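Local atomic coordinates of mannan endo-1,6-alpha-mannosidase (Chaetomium thermophilum, PDB entry 6RY0), a protein that probably acts on (1->6)-alpha-mannosidic linkages as a glycoside hydrolase family 76 enzyme, and is implicated in transferring GPI-anchored glycoproteins into the fungal cell wall. Residues Y212-T217 with A411-G416; F273-T278 with Q336-T341; K152-A157 with I417-P422; T85-W90 with M138-N143; N199-D204 with A264-H269. All blocks are in the same frame, centred on the assembly; numbering follows the deposited sequence.

Contact 1. Residues Y212-T217 with A411-G416; sequences YTKNNT and ATNETG
Tyr212, in the last turn of helix 196-213, lays its ring against the loop 411-416. Its CB packs on Met138, and with CG anti to the backbone N (chi1 -172°) the ring swings out over the loop backbone. Tyr212 CD2 comes to 3.3 Å from Ala411 O. The middle of one ring face is covered by the peptide between Thr412 and Asn413, whose Thr412 C and Asn413 N both stand 3.7 Å above the plane. On the other flank of the ring, Tyr212 CE1 meets Asn413 CB at 3.7 Å. At the tip, Tyr212 OH reaches Gly416 CA at 3.3 Å. The same peptide is also held from the helix end, because Asn413 N donates to Tyr212 O over 2.8 Å. The loop turns here through an ST turn, Thr412 OG1 accepting from Glu414 N. It lies against the end of a helix in what family 76 suggests is an (alpha/alpha)6 barrel. Replacing Tyr212 by alanine would probably strip the cover from the Thr412-Asn413 peptide and open a gap beside Ala411 and Gly416. Farther out, Lys214 bends at its last torsion, bringing NZ to 3.5 Å from Glu414 OE2 in a salt bridge.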
# COMPACT_ATOMS: atom_id res chain seq x y z
N TYR A 212 16.44 2.73 5.18
CA TYR A 212 17.24 1.85 4.33
C TYR A 212 18.61 2.47 4.05
O TYR A 212 19.64 1.81 4.13
CB TYR A 212 16.51 1.57 3.01
CG TYR A 212 17.18 0.52 2.16
CD1 TYR A 212 18.27 0.81 1.37
CD2 TYR A 212 16.72 -0.80 2.17
CE1 TYR A 212 18.92 -0.16 0.63
CE2 TYR A 212 17.36 -1.79 1.41
CZ TYR A 212 18.47 -1.46 0.65
OH TYR A 212 19.11 -2.43 -0.09
N THR A 213 18.61 3.73 3.64
CA THR A 213 19.82 4.41 3.16
C THR A 213 20.63 5.09 4.24
O THR A 213 21.77 5.46 3.99
CB THR A 213 19.47 5.47 2.12
OG1 THR A 213 18.81 6.57 2.75
CG2 THR A 213 18.69 4.96 0.93
N LYS A 214 20.01 5.35 5.40
CA LYS A 214 20.58 6.11 6.49
C LYS A 214 20.84 7.56 6.07
O LYS A 214 21.71 8.23 6.61
CB LYS A 214 21.84 5.44 7.05
CG LYS A 214 21.51 3.99 7.55
CD LYS A 214 22.74 3.19 7.88
CE LYS A 214 22.43 1.78 8.30
NZ LYS A 214 21.59 1.70 9.52
N ASN A 215 20.09 8.06 5.11
CA ASN A 215 20.20 9.44 4.70
C ASN A 215 19.12 10.29 5.37
O ASN A 215 17.92 10.05 5.20
CB ASN A 215 20.11 9.54 3.17
CG ASN A 215 20.31 10.92 2.66
OD1 ASN A 215 19.40 11.76 2.77
ND2 ASN A 215 21.42 11.17 2.04
N ASN A 216 19.54 11.29 6.12
CA ASN A 216 18.60 12.05 6.93
C ASN A 216 17.70 12.99 6.16
O ASN A 216 16.69 13.41 6.70
CB ASN A 216 19.34 12.86 7.97
CG ASN A 216 19.91 12.02 9.08
OD1 ASN A 216 19.48 10.90 9.33
ND2 ASN A 216 20.89 12.57 9.77
N THR A 217 18.04 13.34 4.91
CA THR A 217 17.18 14.23 4.17
C THR A 217 15.82 13.59 3.90
O THR A 217 14.80 14.27 3.92
CB THR A 217 17.87 14.72 2.91
OG1 THR A 217 19.00 15.48 3.32
CG2 THR A 217 16.94 15.57 2.05
N ALA A 411 15.16 -5.18 5.42
CA ALA A 411 16.60 -4.93 5.35
C ALA A 411 16.86 -3.43 5.24
O ALA A 411 16.02 -2.66 4.77
CB ALA A 411 17.18 -5.64 4.14
N THR A 412 18.06 -3.05 5.65
CA THR A 412 18.63 -1.76 5.33
C THR A 412 19.75 -1.97 4.32
O THR A 412 20.02 -3.11 3.89
CB THR A 412 19.17 -1.03 6.54
OG1 THR A 412 20.39 -1.66 6.95
CG2 THR A 412 18.18 -0.96 7.72
N ASN A 413 20.46 -0.89 3.96
CA ASN A 413 21.60 -1.03 3.09
C ASN A 413 22.74 -1.84 3.72
O ASN A 413 23.67 -2.20 3.03
CB ASN A 413 22.11 0.30 2.53
CG ASN A 413 22.68 1.23 3.57
OD1 ASN A 413 22.93 0.88 4.72
ND2 ASN A 413 22.93 2.46 3.12
N GLU A 414 22.66 -2.16 5.01
CA GLU A 414 23.66 -3.02 5.63
C GLU A 414 23.66 -4.43 5.04
O GLU A 414 24.72 -5.03 4.87
CB GLU A 414 23.46 -3.08 7.14
CG GLU A 414 23.84 -1.79 7.82
CD GLU A 414 23.73 -1.85 9.34
OE1 GLU A 414 23.38 -2.91 9.89
OE2 GLU A 414 23.98 -0.81 9.98
N THR A 415 22.48 -4.95 4.72
CA THR A 415 22.35 -6.30 4.19
C THR A 415 21.57 -6.39 2.88
O THR A 415 21.52 -7.44 2.26
CB THR A 415 21.74 -7.30 5.22
OG1 THR A 415 20.37 -6.97 5.43
CG2 THR A 415 22.50 -7.27 6.55
N GLY A 416 20.94 -5.30 2.46
CA GLY A 416 20.17 -5.32 1.23
C GLY A 416 21.08 -5.55 0.03
O GLY A 416 22.30 -5.37 0.09

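Contact 2. Residues F273-T278 with Q336-T341; sequences FMWNYT and QIAPHT
Asn276 and Ile337 cross at about a right angle, and there helix 261-278 takes a carbonyl at the C-terminal end of helix 323-337, tying two helices of the probable (alpha/alpha)6 barrel. Asn276 ND2 donates to Ile337 O over 3.0 Å. The bond is nearly straight at 167°; it lies close to the Asn276 amide plane and meets a lone pair in the plane of the carbonyl. The other amide atom, OD1, accepts from Arg211, so both ends of the group are fixed. One turn earlier, the Phe273 ring presents a face to Ile337, in the one of its two conformers described here: Ile337 CD1 sits 3.5 Å from the centroid of the Phe273 ring in a CH-pi contact, displaced toward the rim. Trp275 brings its CD1 edge-on to Ala338 CB at 3.8 Å. Its ring and that of His340 stand obliquely, planes 82° apart, linked by a water that takes the NE1 hydrogen of Trp275 at 2.9 Å and lies 2.7 Å from His340 ND1; His340 NE2 is hydrogen-bonded to Asp288 OD1. Around this junction, helix 196-213 lies against Phe273, helix 216-231 against Met274, and helix 281-298 flanks Trp275 and His340.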
# COMPACT_ATOMS: atom_id res chain seq x y z
N PHE A 273 8.55 3.25 11.01
CA PHE A 273 9.86 3.41 10.43
C PHE A 273 10.59 4.61 11.02
O PHE A 273 11.79 4.52 11.30
CB PHE A 273 9.78 3.50 8.88
CG PHE A 273 9.68 2.15 8.21
CD1 PHE A 273 8.44 1.53 8.01
CD2 PHE A 273 10.80 1.49 7.75
CE1 PHE A 273 8.37 0.28 7.41
CE2 PHE A 273 10.73 0.23 7.16
CZ PHE A 273 9.50 -0.37 6.99
N MET A 274 9.88 5.71 11.24
CA MET A 274 10.51 6.88 11.84
C MET A 274 10.94 6.61 13.28
O MET A 274 12.01 7.06 13.70
CB MET A 274 9.61 8.11 11.83
CG MET A 274 9.32 8.66 10.45
SD MET A 274 10.79 9.25 9.58
CE MET A 274 11.10 10.77 10.49
N TRP A 275 10.14 5.91 14.06
CA TRP A 275 10.52 5.52 15.41
C TRP A 275 11.77 4.66 15.39
O TRP A 275 12.70 4.88 16.17
CB TRP A 275 9.36 4.78 16.08
CG TRP A 275 9.72 3.99 17.28
CD1 TRP A 275 9.50 2.65 17.44
CD2 TRP A 275 10.33 4.44 18.51
NE1 TRP A 275 9.92 2.24 18.68
CE2 TRP A 275 10.42 3.32 19.36
CE3 TRP A 275 10.80 5.68 18.98
CZ2 TRP A 275 10.99 3.39 20.62
CZ3 TRP A 275 11.36 5.74 20.25
CH2 TRP A 275 11.43 4.60 21.05
N ASN A 276 11.81 3.67 14.51
CA ASN A 276 12.94 2.77 14.43
C ASN A 276 14.21 3.54 14.04
O ASN A 276 15.27 3.32 14.60
CB ASN A 276 12.61 1.65 13.44
CG ASN A 276 13.69 0.62 13.34
OD1 ASN A 276 14.72 0.85 12.71
ND2 ASN A 276 13.47 -0.53 13.94
N TYR A 277 14.08 4.45 13.08
CA TYR A 277 15.23 5.20 12.57
C TYR A 277 15.73 6.23 13.58
O TYR A 277 16.93 6.32 13.83
CB TYR A 277 14.82 5.88 11.27
CG TYR A 277 15.95 6.63 10.62
CD1 TYR A 277 17.04 5.95 10.09
CD2 TYR A 277 15.93 8.01 10.51
CE1 TYR A 277 18.06 6.61 9.47
CE2 TYR A 277 16.99 8.69 9.85
CZ TYR A 277 18.03 7.95 9.34
OH TYR A 277 19.09 8.52 8.66
N THR A 278 14.82 7.01 14.15
CA THR A 278 15.20 8.14 14.99
C THR A 278 15.36 7.81 16.46
O THR A 278 16.10 8.51 17.16
CB THR A 278 14.17 9.30 14.91
OG1 THR A 278 12.95 8.92 15.53
CG2 THR A 278 13.94 9.78 13.48
N GLN A 336 7.55 -5.75 13.59
CA GLN A 336 8.97 -6.04 13.46
C GLN A 336 9.83 -4.83 13.77
O GLN A 336 10.85 -4.93 14.43
CB GLN A 336 9.29 -6.52 12.06
CG GLN A 336 8.57 -7.75 11.62
CD GLN A 336 8.96 -8.13 10.22
OE1 GLN A 336 8.83 -7.32 9.31
NE2 GLN A 336 9.51 -9.33 10.03
N ILE A 337 9.40 -3.67 13.27
CA ILE A 337 10.26 -2.51 13.45
C ILE A 337 9.90 -1.64 14.61
O ILE A 337 10.74 -0.86 15.06
CB ILE A 337 10.30 -1.69 12.24
CG1 ILE A 337 8.90 -1.26 11.87
CG2 ILE A 337 10.93 -2.47 11.11
CD1 ILE A 337 8.83 -0.26 10.75
N ALA A 338 8.72 -1.87 15.21
CA ALA A 338 8.33 -1.27 16.48
C ALA A 338 7.87 -2.42 17.38
O ALA A 338 6.69 -2.62 17.61
CB ALA A 338 7.25 -0.22 16.31
N PRO A 339 8.82 -3.22 17.86
CA PRO A 339 8.43 -4.47 18.53
C PRO A 339 7.57 -4.31 19.77
O PRO A 339 6.91 -5.27 20.15
CB PRO A 339 9.77 -5.15 18.82
CG PRO A 339 10.75 -4.09 18.69
CD PRO A 339 10.26 -3.10 17.71
N HIS A 340 7.57 -3.14 20.40
CA HIS A 340 6.71 -2.95 21.56
C HIS A 340 5.24 -3.05 21.20
O HIS A 340 4.42 -3.21 22.11
CB HIS A 340 7.02 -1.64 22.25
CG HIS A 340 6.45 -0.44 21.56
ND1 HIS A 340 7.04 0.14 20.46
CD2 HIS A 340 5.34 0.27 21.83
CE1 HIS A 340 6.31 1.17 20.09
NE2 HIS A 340 5.27 1.28 20.90
N THR A 341 4.89 -2.98 19.91
CA THR A 341 3.50 -3.08 19.47
C THR A 341 3.02 -4.51 19.26
O THR A 341 1.84 -4.70 18.97
CB THR A 341 3.27 -2.32 18.15
OG1 THR A 341 3.97 -2.97 17.09
CG2 THR A 341 3.65 -0.86 18.26
O HOH W 1 9.52 -0.52 19.55

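Contact 3. Residues K152-A157 with I417-P422; sequences KPQWLA and ISRGDP
Ser418 OG accepts a nearly straight hydrogen bond from Leu156 N (2.9 Å, 172°), taking up an N-H in the first turn of helix 155-167. The hydroxyl gets there because OG points opposite the amide nitrogen of Ser418 (chi1 -170°). This is the C-terminal tail of the protein running across the start of a helix in the probable (alpha/alpha)6 barrel, with Gln154 at the N-cap position. A water extends the polar group: it donates to Gln154 OE1 at 2.7 Å and accepts from both Trp155 N and Ser418 OG. Ala157 N makes a weak bond to Arg419 O. Gln154 folds back at chi2 and lays its amide on the guanidinium of Arg419, the two planes 25° apart and stacked, with Gln154 CD 3.2 Å from Arg419 NH2. The amide is steadied by NE2, which donates to Lys152 O and Pro148 O. A leucine replacing Gln154 would probably leave the water without its acceptor and the Arg419 guanidinium without the flat group beneath it. Beyond the polar atoms, Leu156 CD2 rests on the Gly420 backbone, 3.7 Å from Gly420 N, where the tail carries no side chain. Farther along, Ala157 CB touches Asp421 CB at 3.8 Å.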
# COMPACT_ATOMS: atom_id res chain seq x y z
N LYS A 152 18.66 -2.63 -16.19
CA LYS A 152 17.31 -2.22 -15.88
C LYS A 152 17.29 -1.44 -14.58
O LYS A 152 18.19 -1.59 -13.75
CB LYS A 152 16.40 -3.46 -15.78
CG LYS A 152 16.12 -4.13 -17.11
CD LYS A 152 15.23 -3.30 -18.03
CE LYS A 152 15.17 -3.93 -19.41
NZ LYS A 152 14.39 -3.16 -20.37
N PRO A 153 16.24 -0.67 -14.34
CA PRO A 153 16.14 0.09 -13.10
C PRO A 153 16.10 -0.86 -11.90
O PRO A 153 15.42 -1.87 -11.93
CB PRO A 153 14.84 0.85 -13.27
CG PRO A 153 14.57 0.90 -14.69
CD PRO A 153 15.13 -0.37 -15.24
N GLN A 154 16.78 -0.48 -10.84
CA GLN A 154 16.88 -1.26 -9.64
C GLN A 154 15.84 -0.82 -8.61
O GLN A 154 15.36 0.32 -8.65
CB GLN A 154 18.31 -1.15 -9.09
CG GLN A 154 19.37 -1.69 -10.06
CD GLN A 154 19.21 -3.16 -10.31
OE1 GLN A 154 19.13 -3.96 -9.37
NE2 GLN A 154 19.14 -3.54 -11.56
N TRP A 155 15.47 -1.71 -7.68
CA TRP A 155 14.36 -1.43 -6.80
C TRP A 155 14.54 -0.16 -5.96
O TRP A 155 13.66 0.69 -5.90
CB TRP A 155 14.04 -2.62 -5.88
CG TRP A 155 13.84 -3.91 -6.59
CD1 TRP A 155 14.42 -5.10 -6.23
CD2 TRP A 155 12.96 -4.20 -7.70
NE1 TRP A 155 13.97 -6.10 -7.04
CE2 TRP A 155 13.07 -5.59 -7.95
CE3 TRP A 155 12.10 -3.45 -8.50
CZ2 TRP A 155 12.39 -6.20 -8.99
CZ3 TRP A 155 11.42 -4.06 -9.54
CH2 TRP A 155 11.57 -5.42 -9.77
N LEU A 156 15.69 -0.03 -5.29
CA LEU A 156 15.91 1.14 -4.47
C LEU A 156 15.86 2.40 -5.35
O LEU A 156 15.25 3.40 -4.98
CB LEU A 156 17.25 1.05 -3.73
CG LEU A 156 17.65 2.30 -2.94
CD1 LEU A 156 16.69 2.60 -1.82
CD2 LEU A 156 19.06 2.14 -2.39
N ALA A 157 16.51 2.35 -6.52
CA ALA A 157 16.52 3.48 -7.43
C ALA A 157 15.11 3.89 -7.86
O ALA A 157 14.84 5.08 -8.05
CB ALA A 157 17.36 3.18 -8.64
N ILE A 417 20.46 -5.92 -1.08
CA ILE A 417 21.17 -6.21 -2.31
C ILE A 417 20.83 -5.27 -3.46
O ILE A 417 21.46 -5.33 -4.50
CB ILE A 417 20.99 -7.68 -2.77
CG1 ILE A 417 19.51 -7.98 -3.02
CG2 ILE A 417 21.56 -8.63 -1.73
CD1 ILE A 417 19.25 -9.34 -3.65
N SER A 418 19.89 -4.34 -3.26
CA SER A 418 19.52 -3.42 -4.32
C SER A 418 20.57 -2.31 -4.43
O SER A 418 21.56 -2.28 -3.68
CB SER A 418 18.09 -2.92 -4.09
OG SER A 418 17.62 -2.20 -5.22
N ARG A 419 20.37 -1.45 -5.42
CA ARG A 419 21.27 -0.33 -5.71
C ARG A 419 20.41 0.89 -5.98
O ARG A 419 19.31 0.79 -6.56
CB ARG A 419 22.19 -0.62 -6.90
CG ARG A 419 23.11 -1.82 -6.68
CD ARG A 419 24.02 -2.08 -7.88
NE ARG A 419 23.31 -2.49 -9.10
CZ ARG A 419 22.89 -3.72 -9.37
NH1 ARG A 419 23.05 -4.71 -8.50
NH2 ARG A 419 22.29 -3.96 -10.51
N GLY A 420 20.91 2.05 -5.54
CA GLY A 420 20.24 3.31 -5.75
C GLY A 420 20.80 4.10 -6.92
O GLY A 420 21.57 3.59 -7.72
N ASP A 421 20.38 5.34 -7.03
CA ASP A 421 20.77 6.22 -8.12
C ASP A 421 20.71 7.62 -7.55
O ASP A 421 19.63 8.09 -7.21
CB ASP A 421 19.78 6.07 -9.29
CG ASP A 421 20.03 7.03 -10.45
OD1 ASP A 421 20.91 7.89 -10.38
OD2 ASP A 421 19.27 6.92 -11.45
N PRO A 422 21.84 8.36 -7.46
CA PRO A 422 21.79 9.73 -6.90
C PRO A 422 21.01 10.70 -7.76
O PRO A 422 20.63 11.76 -7.26
CB PRO A 422 23.25 10.13 -6.83
CG PRO A 422 23.88 9.34 -7.91
CD PRO A 422 23.18 8.00 -7.89
O HOH W 2 17.43 -3.93 -7.27

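Contact 4. Residues T85-W90 with M138-N143; sequences TYVDYW and MLAAEN
Val87 and Asn143 are brought into the gap between two helices by their first torsions. Val87 CG1, trans to the residue's own nitrogen, projects at helix 127-142, meeting Ala140 CA at 3.7 Å and Leu139 CG at 3.9 Å. CG of Asn143 lies anti to its own carbonyl carbon (chi1 -74°), which sends the amide across the gap toward Asp88. There Asn143 ND2 donates to Asp88 OD1 over 3.1 Å. The oxygen lies close to the amide plane, yet it is approached on its anti side and 33° out of the carboxylate plane. Asp88 was refined in two conformers, and this bond belongs to one of them; in it, OD2 forms a salt bridge with Arg329. Helices 76-93 and 127-142 run almost parallel here, their local axes 13° apart with 9.4 Å between them, while helix 99-108, which lies between them in the chain, packs on Val87, an alternation that fits an (alpha/alpha)6 barrel. Leu139 crosses the Asp88 carboxylate at about a right angle, one methyl to each oxygen: Leu139 CD1 is 3.6 Å from Asp88 OD1, and CD2 equally far from OD2. Trp90 turns the edge of its six-membered ring to the helix terminus, CZ3 standing 3.2 Å from Asn143 O.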
# COMPACT_ATOMS: atom_id res chain seq x y z
N THR A 85 2.03 -7.06 -3.05
CA THR A 85 1.47 -8.19 -2.30
C THR A 85 2.28 -9.47 -2.54
O THR A 85 2.52 -10.24 -1.62
CB THR A 85 -0.01 -8.40 -2.67
OG1 THR A 85 -0.74 -7.21 -2.40
CG2 THR A 85 -0.62 -9.51 -1.85
N TYR A 86 2.71 -9.69 -3.79
CA TYR A 86 3.48 -10.85 -4.13
C TYR A 86 4.95 -10.77 -3.72
O TYR A 86 5.56 -11.80 -3.42
CB TYR A 86 3.37 -11.23 -5.62
CG TYR A 86 2.07 -11.98 -5.89
CD1 TYR A 86 0.87 -11.31 -6.05
CD2 TYR A 86 2.06 -13.37 -5.97
CE1 TYR A 86 -0.30 -11.99 -6.25
CE2 TYR A 86 0.87 -14.06 -6.18
CZ TYR A 86 -0.30 -13.37 -6.31
OH TYR A 86 -1.49 -13.99 -6.53
N VAL A 87 5.52 -9.58 -3.69
CA VAL A 87 6.84 -9.41 -3.09
C VAL A 87 6.80 -9.82 -1.61
O VAL A 87 7.67 -10.54 -1.11
CB VAL A 87 7.31 -7.96 -3.27
CG1 VAL A 87 8.57 -7.67 -2.47
CG2 VAL A 87 7.56 -7.65 -4.75
N ASP A 88 5.75 -9.38 -0.91
CA ASP A 88 5.55 -9.80 0.48
C ASP A 88 5.27 -11.30 0.58
O ASP A 88 5.80 -11.96 1.48
CB ASP A 88 4.43 -9.01 1.17
CG ASP A 88 4.94 -7.90 2.06
OD1 ASP A 88 6.11 -7.92 2.48
OD2 ASP A 88 4.09 -7.01 2.35
N TYR A 89 4.45 -11.84 -0.31
CA TYR A 89 4.14 -13.28 -0.29
C TYR A 89 5.41 -14.11 -0.31
O TYR A 89 5.58 -15.03 0.50
CB TYR A 89 3.22 -13.63 -1.46
CG TYR A 89 3.05 -15.13 -1.65
CD1 TYR A 89 2.26 -15.87 -0.82
CD2 TYR A 89 3.74 -15.79 -2.67
CE1 TYR A 89 2.15 -17.26 -0.97
CE2 TYR A 89 3.65 -17.17 -2.82
CZ TYR A 89 2.87 -17.89 -1.94
OH TYR A 89 2.76 -19.26 -2.01
N TRP A 90 6.32 -13.82 -1.24
CA TRP A 90 7.57 -14.56 -1.31
C TRP A 90 8.39 -14.37 -0.03
O TRP A 90 8.98 -15.33 0.48
CB TRP A 90 8.35 -14.16 -2.56
CG TRP A 90 9.78 -14.57 -2.50
CD1 TRP A 90 10.32 -15.82 -2.69
CD2 TRP A 90 10.87 -13.72 -2.17
NE1 TRP A 90 11.68 -15.77 -2.52
CE2 TRP A 90 12.04 -14.49 -2.19
CE3 TRP A 90 10.96 -12.36 -1.83
CZ2 TRP A 90 13.31 -13.94 -1.90
CZ3 TRP A 90 12.19 -11.83 -1.53
CH2 TRP A 90 13.35 -12.60 -1.59
N MET A 138 10.13 -0.09 -3.03
CA MET A 138 10.77 0.01 -1.72
C MET A 138 10.71 -1.33 -0.99
O MET A 138 11.69 -1.79 -0.41
CB MET A 138 10.09 1.10 -0.90
CG MET A 138 10.77 1.46 0.39
SD MET A 138 12.36 2.28 0.21
CE MET A 138 13.51 1.02 0.75
N LEU A 139 9.54 -1.98 -1.05
CA LEU A 139 9.33 -3.28 -0.41
C LEU A 139 10.26 -4.33 -1.04
O LEU A 139 10.81 -5.17 -0.33
CB LEU A 139 7.86 -3.70 -0.57
CG LEU A 139 7.49 -4.96 0.18
CD1 LEU A 139 7.60 -4.77 1.70
CD2 LEU A 139 6.07 -5.36 -0.19
N ALA A 140 10.42 -4.29 -2.36
CA ALA A 140 11.33 -5.22 -3.01
C ALA A 140 12.75 -5.04 -2.50
O ALA A 140 13.45 -6.02 -2.23
CB ALA A 140 11.23 -5.04 -4.52
N ALA A 141 13.20 -3.80 -2.30
CA ALA A 141 14.54 -3.57 -1.73
C ALA A 141 14.60 -4.09 -0.28
O ALA A 141 15.55 -4.77 0.12
CB ALA A 141 14.92 -2.09 -1.80
N GLU A 142 13.59 -3.76 0.52
CA GLU A 142 13.55 -4.20 1.92
C GLU A 142 13.53 -5.70 2.07
O GLU A 142 14.06 -6.25 3.05
CB GLU A 142 12.30 -3.62 2.60
CG GLU A 142 12.35 -2.13 2.83
CD GLU A 142 11.00 -1.49 3.08
OE1 GLU A 142 9.96 -2.17 2.88
OE2 GLU A 142 10.97 -0.28 3.46
N ASN A 143 12.88 -6.37 1.15
CA ASN A 143 12.69 -7.82 1.23
C ASN A 143 13.78 -8.59 0.48
O ASN A 143 13.74 -9.81 0.41
CB ASN A 143 11.30 -8.20 0.72
CG ASN A 143 10.20 -7.84 1.69
OD1 ASN A 143 10.46 -7.31 2.76
ND2 ASN A 143 8.94 -8.10 1.31

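Contact 5. Residues N199-D204 with A264-H269; sequences NACFFD and AALLLH
His269 and Asp204 share a short and almost perfectly straight hydrogen bond inside an otherwise oily helix interface. His269 ND1 donates to Asp204 OD1 over 2.6 Å at 178°; Asp204 OD1 accepts with its syn lone pair and lies practically in the imidazole plane. Carboxylate and ring are turned 40° from each other. Both side chains leave the backbone with CG pointing away from the amide nitrogen, which carries them across the gap between the helices. Leu266 packs beside the pair, its CD1 3.4 Å from Asp204 CG, while its other methyl, CD2, lies 3.8 Å from Ala200 CB and also touches Cys201 SG. Leu267 fits between Ala200 and Phe203, with CD2 at 3.6 Å from Ala200 CB and 3.8 Å from Phe203 CD2. The small Ala200 is consistent with the close approach of helices 196-213 and 261-278, 8.9 Å between local axes that run nearly parallel, as expected of like-directed helices in an (alpha/alpha)6 barrel. The Cys201 side chain lies about 8 Å from that of Asp129, which binds a second calcium in another structure of this protein; that ion is absent from this model. Asp204 OD2 meanwhile forms a salt bridge with Arg208. The carboxylate is thus gripped at both oxygens, and the bond, its hydrogen on His269 ND1, is likely to hold the imidazole against rotation.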
# COMPACT_ATOMS: atom_id res chain seq x y z
N ASN A 199 -0.20 12.25 0.60
CA ASN A 199 0.78 12.67 1.57
C ASN A 199 1.31 11.50 2.39
O ASN A 199 2.49 11.46 2.71
CB ASN A 199 0.17 13.80 2.42
CG ASN A 199 0.09 15.05 1.62
OD1 ASN A 199 1.12 15.73 1.44
ND2 ASN A 199 -1.08 15.37 1.07
N ALA A 200 0.44 10.55 2.73
CA ALA A 200 0.84 9.36 3.47
C ALA A 200 1.81 8.51 2.66
O ALA A 200 2.74 7.96 3.22
CB ALA A 200 -0.39 8.57 3.86
N CYS A 201 1.58 8.37 1.36
CA CYS A 201 2.51 7.61 0.52
C CYS A 201 3.88 8.28 0.52
O CYS A 201 4.91 7.61 0.64
CB CYS A 201 1.99 7.50 -0.92
SG CYS A 201 0.54 6.43 -1.15
N PHE A 202 3.91 9.60 0.35
CA PHE A 202 5.18 10.32 0.33
C PHE A 202 5.90 10.23 1.67
O PHE A 202 7.11 10.02 1.74
CB PHE A 202 4.92 11.75 -0.15
CG PHE A 202 6.13 12.63 -0.21
CD1 PHE A 202 7.26 12.29 -0.92
CD2 PHE A 202 6.13 13.85 0.43
CE1 PHE A 202 8.35 13.13 -1.00
CE2 PHE A 202 7.23 14.69 0.34
CZ PHE A 202 8.34 14.33 -0.33
N PHE A 203 5.13 10.37 2.77
CA PHE A 203 5.63 10.21 4.11
C PHE A 203 6.24 8.82 4.30
O PHE A 203 7.36 8.68 4.79
CB PHE A 203 4.49 10.43 5.10
CG PHE A 203 4.80 9.99 6.50
CD1 PHE A 203 5.81 10.60 7.23
CD2 PHE A 203 4.09 8.96 7.10
CE1 PHE A 203 6.13 10.17 8.50
CE2 PHE A 203 4.38 8.53 8.39
CZ PHE A 203 5.41 9.14 9.08
N ASP A 204 5.46 7.79 3.97
CA ASP A 204 5.92 6.43 4.18
C ASP A 204 7.18 6.14 3.38
O ASP A 204 8.12 5.53 3.88
CB ASP A 204 4.78 5.47 3.74
CG ASP A 204 5.07 4.03 4.07
OD1 ASP A 204 5.13 3.75 5.31
OD2 ASP A 204 5.17 3.20 3.14
N ALA A 264 -5.01 5.58 7.93
CA ALA A 264 -4.43 5.47 9.27
C ALA A 264 -3.33 4.42 9.28
O ALA A 264 -2.29 4.62 9.91
CB ALA A 264 -5.51 5.16 10.31
N ALA A 265 -3.54 3.29 8.62
CA ALA A 265 -2.54 2.24 8.67
C ALA A 265 -1.24 2.66 7.98
O ALA A 265 -0.15 2.27 8.45
CB ALA A 265 -3.06 0.94 8.05
N LEU A 266 -1.30 3.42 6.89
CA LEU A 266 -0.09 3.84 6.23
C LEU A 266 0.68 4.83 7.10
O LEU A 266 1.90 4.80 7.15
CB LEU A 266 -0.41 4.43 4.84
CG LEU A 266 0.82 4.70 3.97
CD1 LEU A 266 1.76 3.51 3.91
CD2 LEU A 266 0.36 5.06 2.58
N LEU A 267 -0.03 5.74 7.77
CA LEU A 267 0.64 6.64 8.69
C LEU A 267 1.27 5.87 9.85
O LEU A 267 2.38 6.20 10.27
CB LEU A 267 -0.29 7.72 9.20
CG LEU A 267 -0.79 8.70 8.13
CD1 LEU A 267 -1.63 9.78 8.78
CD2 LEU A 267 0.33 9.30 7.35
N LEU A 268 0.58 4.87 10.39
CA LEU A 268 1.19 4.02 11.42
C LEU A 268 2.48 3.38 10.91
O LEU A 268 3.48 3.36 11.61
CB LEU A 268 0.18 2.95 11.86
CG LEU A 268 0.75 1.90 12.81
CD1 LEU A 268 1.14 2.49 14.16
CD2 LEU A 268 -0.22 0.76 13.00
N HIS A 269 2.43 2.82 9.70
CA HIS A 269 3.59 2.17 9.10
C HIS A 269 4.75 3.16 9.00
O HIS A 269 5.85 2.85 9.46
CB HIS A 269 3.13 1.64 7.74
CG HIS A 269 4.10 0.77 7.00
ND1 HIS A 269 4.87 1.24 5.97
CD2 HIS A 269 4.28 -0.57 7.04
CE1 HIS A 269 5.48 0.22 5.40
NE2 HIS A 269 5.15 -0.89 6.03

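Overall arrangement
From the N terminus, contact 4 closes first, joining helix 76-93 to helix 127-142 before any other loop opens. Residues 152-157 then begin the longest loop, which ends only when the tail reaches 417-422 in contact 3; contacts 1, 2 and 5 all nest inside it. Helix 196-213 serves two of these, contact 5 near its start and contact 1 at its end. Contacts 1 and 5 cross, since 212-217 opens after 199-204 but before 264-269 closes contact 5, and 411-416 comes later still. Contact 2 follows on helix 261-278, linking it to the end of helix 323-337 within the loop of contact 1. The tail finally ties helix 196-213 to helix 155-167, and Ala411 bonds back to Glu142, beside contact 4.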